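Long-range contact in putative sporulation-specific glycosylase YdhD (Bacillus subtilis subsp. subtilis str. 168, PDB 3CZ8), which probably hydrolyses glycosidic bonds in polysaccharides during sporulation, this chain being its glycosyl hydrolase family 18 domain: residues 7-21 with 296-310. The protein carries 1 engineered substitution. Numbering follows the deposited sequence.
Sequences IAGTLSFYVLRNPDL and REYRLQAIGAWQLTL
The hydroxyl oxygen of S12, a short polar arm suited to meeting a neighbouring amide, is gripped twice: Q307 NE2 donates to S12 OG over 3.0 Å, with S12 OG close to the plane of the Q307 amide, and a water that donates to T10 O lies 2.9 Å from S12 OG. Q307 CG lies between its backbone N and carbonyl carbon (chi1 42°), and the extended chain beyond sets OE1 above one face of the Y14 ring, toward its rim, the amide turned only 24° from it. Y14 OH reaches on to E248 of the second subunit. Paired backbone bonds join T10 to T309, S12 to Q307, Y14 to A305 and L16 to I303. Strand 9-17 lies between 302-310 and 35-42, antiparallel to both in this structure, and completes the barrel of the family 18 TIM-barrel domain. On the face bearing L11, F13 and W306, an edge of F13 meets the indole in a T-shaped stack, F13 CD2 lying 3.7 Å from W306 CE2, while L11 CD2 touches W306 CZ3. The W306 side chain is about 7 Å from that of E120, the predicted proton donor. Glycine suits G304, because a CB there would run into F13 CZ, which already lies 3.5 Å from G304 CA. Past the strands, N18 OD1 accepts from D20 N in an Asx turn, and N18 ND2 gives a straight bond to L300 O (2.9 Å). R296, near the end of helix 285-297, forms a salt bridge with D20, a nearly straight NE bond to OD1 (3.1 Å) and a bent, weak one from NH2 to OD2; an alanine here, lacking the guanidinium face over whose rim P19 CG lies, would probably leave the D20 carboxylate without this charged mate.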
loop_
_atom_site.group_PDB
_atom_site.type_symbol
_atom_site.label_atom_id
_atom_site.label_comp_id
_atom_site.label_asym_id
_atom_site.label_seq_id
_atom_site.Cartn_x
_atom_site.Cartn_y
_atom_site.Cartn_z
ATOM N N ILE A 7 -12.467 -2.923 3.026
ATOM C CA ILE A 7 -11.267 -2.429 2.356
ATOM C C ILE A 7 -10.187 -2.237 3.429
ATOM O O ILE A 7 -10.069 -1.178 4.059
ATOM C CB ILE A 7 -11.500 -1.166 1.480
ATOM C CG1 ILE A 7 -12.500 -1.474 0.361
ATOM C CG2 ILE A 7 -10.185 -0.690 0.850
ATOM C CD1 ILE A 7 -12.672 -0.367 -0.654
ATOM N N ALA A 8 -9.439 -3.312 3.657
ATOM C CA ALA A 8 -8.322 -3.322 4.586
ATOM C C ALA A 8 -7.123 -3.971 3.908
ATOM O O ALA A 8 -7.218 -5.087 3.384
ATOM C CB ALA A 8 -8.693 -4.068 5.864
ATOM N N GLY A 9 -6.001 -3.258 3.902
ATOM C CA GLY A 9 -4.781 -3.750 3.277
ATOM C C GLY A 9 -4.038 -4.737 4.153
ATOM O O GLY A 9 -3.720 -4.439 5.307
ATOM N N THR A 10 -3.775 -5.920 3.606
ATOM C CA THR A 10 -2.923 -6.907 4.263
ATOM C C THR A 10 -1.463 -6.643 3.889
ATOM O O THR A 10 -1.092 -6.693 2.711
ATOM C CB THR A 10 -3.316 -8.352 3.879
ATOM O OG1 THR A 10 -4.700 -8.574 4.185
ATOM C CG2 THR A 10 -2.460 -9.373 4.635
ATOM N N LEU A 11 -0.645 -6.346 4.895
ATOM C CA LEU A 11 0.781 -6.146 4.676
ATOM C C LEU A 11 1.522 -7.479 4.705
ATOM O O LEU A 11 1.284 -8.320 5.570
ATOM C CB LEU A 11 1.374 -5.183 5.715
ATOM C CG LEU A 11 2.834 -4.750 5.535
ATOM C CD1 LEU A 11 2.990 -3.794 4.349
ATOM C CD2 LEU A 11 3.373 -4.116 6.806
ATOM N N SER A 12 2.412 -7.662 3.739
ATOM C CA SER A 12 3.313 -8.793 3.756
ATOM C C SER A 12 4.699 -8.425 3.237
ATOM O O SER A 12 4.843 -7.542 2.389
ATOM C CB SER A 12 2.717 -9.980 2.990
ATOM O OG SER A 12 2.709 -9.752 1.598
ATOM N N PHE A 13 5.709 -9.102 3.779
ATOM C CA PHE A 13 7.103 -8.931 3.386
ATOM C C PHE A 13 7.534 -10.086 2.479
ATOM O O PHE A 13 7.382 -11.257 2.831
ATOM C CB PHE A 13 7.979 -8.871 4.640
ATOM C CG PHE A 13 9.422 -8.539 4.373
ATOM C CD1 PHE A 13 10.387 -9.545 4.361
ATOM C CD2 PHE A 13 9.819 -7.219 4.151
ATOM C CE1 PHE A 13 11.729 -9.247 4.130
ATOM C CE2 PHE A 13 11.161 -6.908 3.925
ATOM C CZ PHE A 13 12.115 -7.926 3.913
ATOM N N TYR A 14 8.068 -9.761 1.308
ATOM C CA TYR A 14 8.381 -10.802 0.336
ATOM C C TYR A 14 9.811 -10.751 -0.163
ATOM O O TYR A 14 10.435 -9.691 -0.199
ATOM C CB TYR A 14 7.347 -10.842 -0.809
ATOM C CG TYR A 14 7.565 -9.849 -1.931
ATOM C CD1 TYR A 14 8.071 -10.267 -3.158
ATOM C CD2 TYR A 14 7.249 -8.499 -1.775
ATOM C CE1 TYR A 14 8.264 -9.376 -4.196
ATOM C CE2 TYR A 14 7.447 -7.588 -2.818
ATOM C CZ TYR A 14 7.959 -8.037 -4.022
ATOM O OH TYR A 14 8.163 -7.161 -5.062
ATOM N N VAL A 15 10.323 -11.916 -0.542
ATOM C CA VAL A 15 11.737 -12.083 -0.845
ATOM C C VAL A 15 11.990 -12.105 -2.355
ATOM O O VAL A 15 11.358 -12.868 -3.089
ATOM C CB VAL A 15 12.292 -13.350 -0.131
ATOM C CG1 VAL A 15 13.699 -13.668 -0.564
ATOM C CG2 VAL A 15 12.254 -13.155 1.384
ATOM N N LEU A 16 12.898 -11.235 -2.801
ATOM C CA LEU A 16 13.304 -11.126 -4.206
ATOM C C LEU A 16 14.736 -11.614 -4.331
ATOM O O LEU A 16 15.676 -10.847 -4.095
ATOM C CB LEU A 16 13.230 -9.666 -4.676
ATOM C CG LEU A 16 11.846 -9.023 -4.734
ATOM C CD1 LEU A 16 11.901 -7.594 -4.251
ATOM C CD2 LEU A 16 11.265 -9.108 -6.140
ATOM N N ARG A 17 14.899 -12.888 -4.690
ATOM C CA ARG A 17 16.211 -13.535 -4.687
ATOM C C ARG A 17 17.242 -12.857 -5.595
ATOM O O ARG A 17 16.901 -12.367 -6.675
ATOM C CB ARG A 17 16.081 -15.026 -5.036
ATOM C CG ARG A 17 17.404 -15.784 -4.941
ATOM C CD ARG A 17 17.316 -17.220 -5.377
ATOM N NE ARG A 17 17.335 -18.103 -4.217
ATOM C CZ ARG A 17 17.643 -19.394 -4.255
ATOM N NH1 ARG A 17 17.954 -19.976 -5.408
ATOM N NH2 ARG A 17 17.638 -20.102 -3.133
ATOM N N ASN A 18 18.482 -12.790 -5.105
ATOM C CA ASN A 18 19.672 -12.531 -5.912
ATOM C C ASN A 18 19.638 -13.431 -7.155
ATOM O O ASN A 18 19.702 -14.658 -7.025
ATOM C CB ASN A 18 20.916 -12.833 -5.063
ATOM C CG ASN A 18 22.230 -12.434 -5.730
ATOM O OD1 ASN A 18 22.302 -12.182 -6.930
ATOM N ND2 ASN A 18 23.286 -12.381 -4.932
ATOM N N PRO A 19 19.519 -12.822 -8.359
ATOM C CA PRO A 19 19.370 -13.565 -9.625
ATOM C C PRO A 19 20.587 -14.424 -9.994
ATOM O O PRO A 19 20.455 -15.388 -10.750
ATOM C CB PRO A 19 19.166 -12.455 -10.663
ATOM C CG PRO A 19 19.772 -11.244 -10.055
ATOM C CD PRO A 19 19.512 -11.364 -8.586
ATOM N N ASP A 20 21.748 -14.075 -9.443
ATOM C CA ASP A 20 22.989 -14.823 -9.632
ATOM C C ASP A 20 23.003 -16.207 -8.966
ATOM O O ASP A 20 23.887 -17.019 -9.246
ATOM C CB ASP A 20 24.177 -13.990 -9.129
ATOM C CG ASP A 20 24.340 -12.684 -9.886
ATOM O OD1 ASP A 20 25.190 -11.862 -9.484
ATOM O OD2 ASP A 20 23.620 -12.476 -10.886
ATOM N N LEU A 21 22.024 -16.476 -8.105
ATOM C CA LEU A 21 21.998 -17.702 -7.310
ATOM C C LEU A 21 21.098 -18.814 -7.857
ATOM O O LEU A 21 21.212 -19.966 -7.426
ATOM C CB LEU A 21 21.626 -17.395 -5.849
ATOM C CG LEU A 21 22.516 -16.464 -5.013
ATOM C CD1 LEU A 21 22.012 -16.426 -3.577
ATOM C CD2 LEU A 21 23.997 -16.857 -5.050
ATOM N N ARG A 296 24.261 -8.191 -4.807
ATOM C CA ARG A 296 24.999 -9.027 -5.751
ATOM C C ARG A 296 26.510 -8.940 -5.544
ATOM O O ARG A 296 27.204 -9.950 -5.652
ATOM C CB ARG A 296 24.636 -8.663 -7.193
ATOM C CG ARG A 296 23.248 -9.119 -7.612
ATOM C CD ARG A 296 22.876 -8.588 -8.986
ATOM N NE ARG A 296 23.413 -9.420 -10.059
ATOM C CZ ARG A 296 23.239 -9.186 -11.357
ATOM N NH1 ARG A 296 22.542 -8.132 -11.765
ATOM N NH2 ARG A 296 23.770 -10.010 -12.251
ATOM N N GLU A 297 26.997 -7.733 -5.245
ATOM C CA GLU A 297 28.406 -7.470 -4.931
ATOM C C GLU A 297 28.911 -8.306 -3.745
ATOM O O GLU A 297 30.030 -8.817 -3.772
ATOM C CB GLU A 297 28.614 -5.974 -4.647
ATOM C CG GLU A 297 30.071 -5.554 -4.402
ATOM C CD GLU A 297 30.221 -4.149 -3.813
ATOM O OE1 GLU A 297 31.259 -3.891 -3.164
ATOM O OE2 GLU A 297 29.320 -3.302 -3.995
ATOM N N TYR A 298 28.080 -8.450 -2.717
ATOM C CA TYR A 298 28.477 -9.157 -1.507
ATOM C C TYR A 298 27.971 -10.593 -1.443
ATOM O O TYR A 298 28.049 -11.222 -0.379
ATOM C CB TYR A 298 28.018 -8.384 -0.274
ATOM C CG TYR A 298 28.880 -7.197 0.057
ATOM C CD1 TYR A 298 28.565 -5.924 -0.407
ATOM C CD2 TYR A 298 30.014 -7.345 0.850
ATOM C CE1 TYR A 298 29.362 -4.826 -0.089
ATOM C CE2 TYR A 298 30.812 -6.257 1.176
ATOM C CZ TYR A 298 30.483 -5.004 0.706
ATOM O OH TYR A 298 31.284 -3.936 1.037
ATOM N N ARG A 299 27.469 -11.088 -2.583
ATOM C CA ARG A 299 26.930 -12.449 -2.710
ATOM C C ARG A 299 25.869 -12.783 -1.654
ATOM O O ARG A 299 25.817 -13.902 -1.128
ATOM C CB ARG A 299 28.059 -13.492 -2.715
ATOM C CG ARG A 299 28.665 -13.765 -4.081
ATOM C CD ARG A 299 29.764 -14.818 -3.985
ATOM N NE ARG A 299 29.615 -15.849 -5.010
ATOM C CZ ARG A 299 28.919 -16.973 -4.849
ATOM N NH1 ARG A 299 28.836 -17.848 -5.841
ATOM N NH2 ARG A 299 28.305 -17.228 -3.697
ATOM N N LEU A 300 25.015 -11.807 -1.352
ATOM C CA LEU A 300 23.949 -11.969 -0.362
ATOM C C LEU A 300 22.768 -12.741 -0.950
ATOM O O LEU A 300 22.680 -12.904 -2.164
ATOM C CB LEU A 300 23.508 -10.596 0.149
ATOM C CG LEU A 300 24.134 -10.014 1.423
ATOM C CD1 LEU A 300 25.538 -10.527 1.772
ATOM C CD2 LEU A 300 24.094 -8.499 1.380
ATOM N N GLN A 301 21.863 -13.202 -0.087
ATOM C CA GLN A 301 20.740 -14.051 -0.507
ATOM C C GLN A 301 19.690 -13.348 -1.361
ATOM O O GLN A 301 19.289 -13.876 -2.401
ATOM C CB GLN A 301 20.063 -14.697 0.708
ATOM C CG GLN A 301 18.807 -15.537 0.409
ATOM C CD GLN A 301 19.091 -16.828 -0.371
ATOM O OE1 GLN A 301 18.256 -17.281 -1.149
ATOM N NE2 GLN A 301 20.259 -17.427 -0.151
ATOM N N ALA A 302 19.252 -12.167 -0.921
ATOM C CA ALA A 302 18.093 -11.509 -1.520
ATOM C C ALA A 302 17.914 -10.054 -1.120
ATOM O O ALA A 302 18.510 -9.573 -0.152
ATOM C CB ALA A 302 16.824 -12.276 -1.170
ATOM N N ILE A 303 17.078 -9.374 -1.903
ATOM C CA ILE A 303 16.441 -8.119 -1.533
ATOM C C ILE A 303 15.064 -8.505 -0.966
ATOM O O ILE A 303 14.424 -9.430 -1.468
ATOM C CB ILE A 303 16.345 -7.178 -2.779
ATOM C CG1 ILE A 303 17.681 -6.441 -3.016
ATOM C CG2 ILE A 303 15.161 -6.207 -2.709
ATOM C CD1 ILE A 303 17.926 -5.224 -2.142
ATOM N N GLY A 304 14.641 -7.845 0.109
ATOM C CA GLY A 304 13.282 -8.020 0.637
ATOM C C GLY A 304 12.463 -6.748 0.481
ATOM O O GLY A 304 12.992 -5.647 0.628
ATOM N N ALA A 305 11.172 -6.890 0.181
ATOM C CA ALA A 305 10.308 -5.728 -0.071
ATOM C C ALA A 305 8.866 -5.941 0.384
ATOM O O ALA A 305 8.524 -6.999 0.917
ATOM C CB ALA A 305 10.354 -5.337 -1.538
ATOM N N TRP A 306 8.024 -4.931 0.167
ATOM C CA TRP A 306 6.672 -4.920 0.732
ATOM C C TRP A 306 5.568 -4.951 -0.318
ATOM O O TRP A 306 5.696 -4.362 -1.388
ATOM C CB TRP A 306 6.489 -3.687 1.615
ATOM C CG TRP A 306 7.532 -3.552 2.681
ATOM C CD1 TRP A 306 8.720 -2.870 2.593
ATOM C CD2 TRP A 306 7.484 -4.107 3.998
ATOM N NE1 TRP A 306 9.408 -2.971 3.777
ATOM C CE2 TRP A 306 8.675 -3.726 4.656
ATOM C CE3 TRP A 306 6.548 -4.891 4.692
ATOM C CZ2 TRP A 306 8.953 -4.100 5.974
ATOM C CZ3 TRP A 306 6.829 -5.265 5.997
ATOM C CH2 TRP A 306 8.025 -4.866 6.627
ATOM N N GLN A 307 4.480 -5.640 0.008
ATOM C CA GLN A 307 3.284 -5.640 -0.832
ATOM C C GLN A 307 2.026 -5.499 0.021
ATOM O O GLN A 307 1.984 -5.951 1.171
ATOM C CB GLN A 307 3.221 -6.894 -1.714
ATOM C CG GLN A 307 3.604 -8.174 -0.999
ATOM C CD GLN A 307 3.473 -9.422 -1.856
ATOM O OE1 GLN A 307 3.564 -9.371 -3.083
ATOM N NE2 GLN A 307 3.271 -10.560 -1.200
ATOM N N LEU A 308 1.017 -4.848 -0.544
ATOM C CA LEU A 308 -0.282 -4.696 0.103
ATOM C C LEU A 308 -1.335 -5.391 -0.736
ATOM O O LEU A 308 -1.464 -5.111 -1.929
ATOM C CB LEU A 308 -0.653 -3.219 0.264
ATOM C CG LEU A 308 -0.142 -2.377 1.444
ATOM C CD1 LEU A 308 -0.470 -3.021 2.798
ATOM C CD2 LEU A 308 1.352 -2.022 1.333
ATOM N N THR A 309 -2.083 -6.297 -0.115
ATOM C CA THR A 309 -3.117 -7.046 -0.821
ATOM C C THR A 309 -4.491 -6.803 -0.198
ATOM O O THR A 309 -4.738 -7.160 0.957
ATOM C CB THR A 309 -2.776 -8.555 -0.898
ATOM O OG1 THR A 309 -1.558 -8.723 -1.637
ATOM C CG2 THR A 309 -3.886 -9.339 -1.590
ATOM N N LEU A 310 -5.366 -6.181 -0.984
ATOM C CA LEU A 310 -6.727 -5.850 -0.568
ATOM C C LEU A 310 -7.646 -7.058 -0.737
ATOM O O LEU A 310 -7.681 -7.678 -1.803
ATOM C CB LEU A 310 -7.253 -4.659 -1.377
ATOM C CG LEU A 310 -7.076 -3.213 -0.886
ATOM C CD1 LEU A 310 -5.630 -2.828 -0.586
ATOM C CD2 LEU A 310 -7.664 -2.259 -1.914
HETATM O O HOH W 1 0.034 -8.714 1.400
#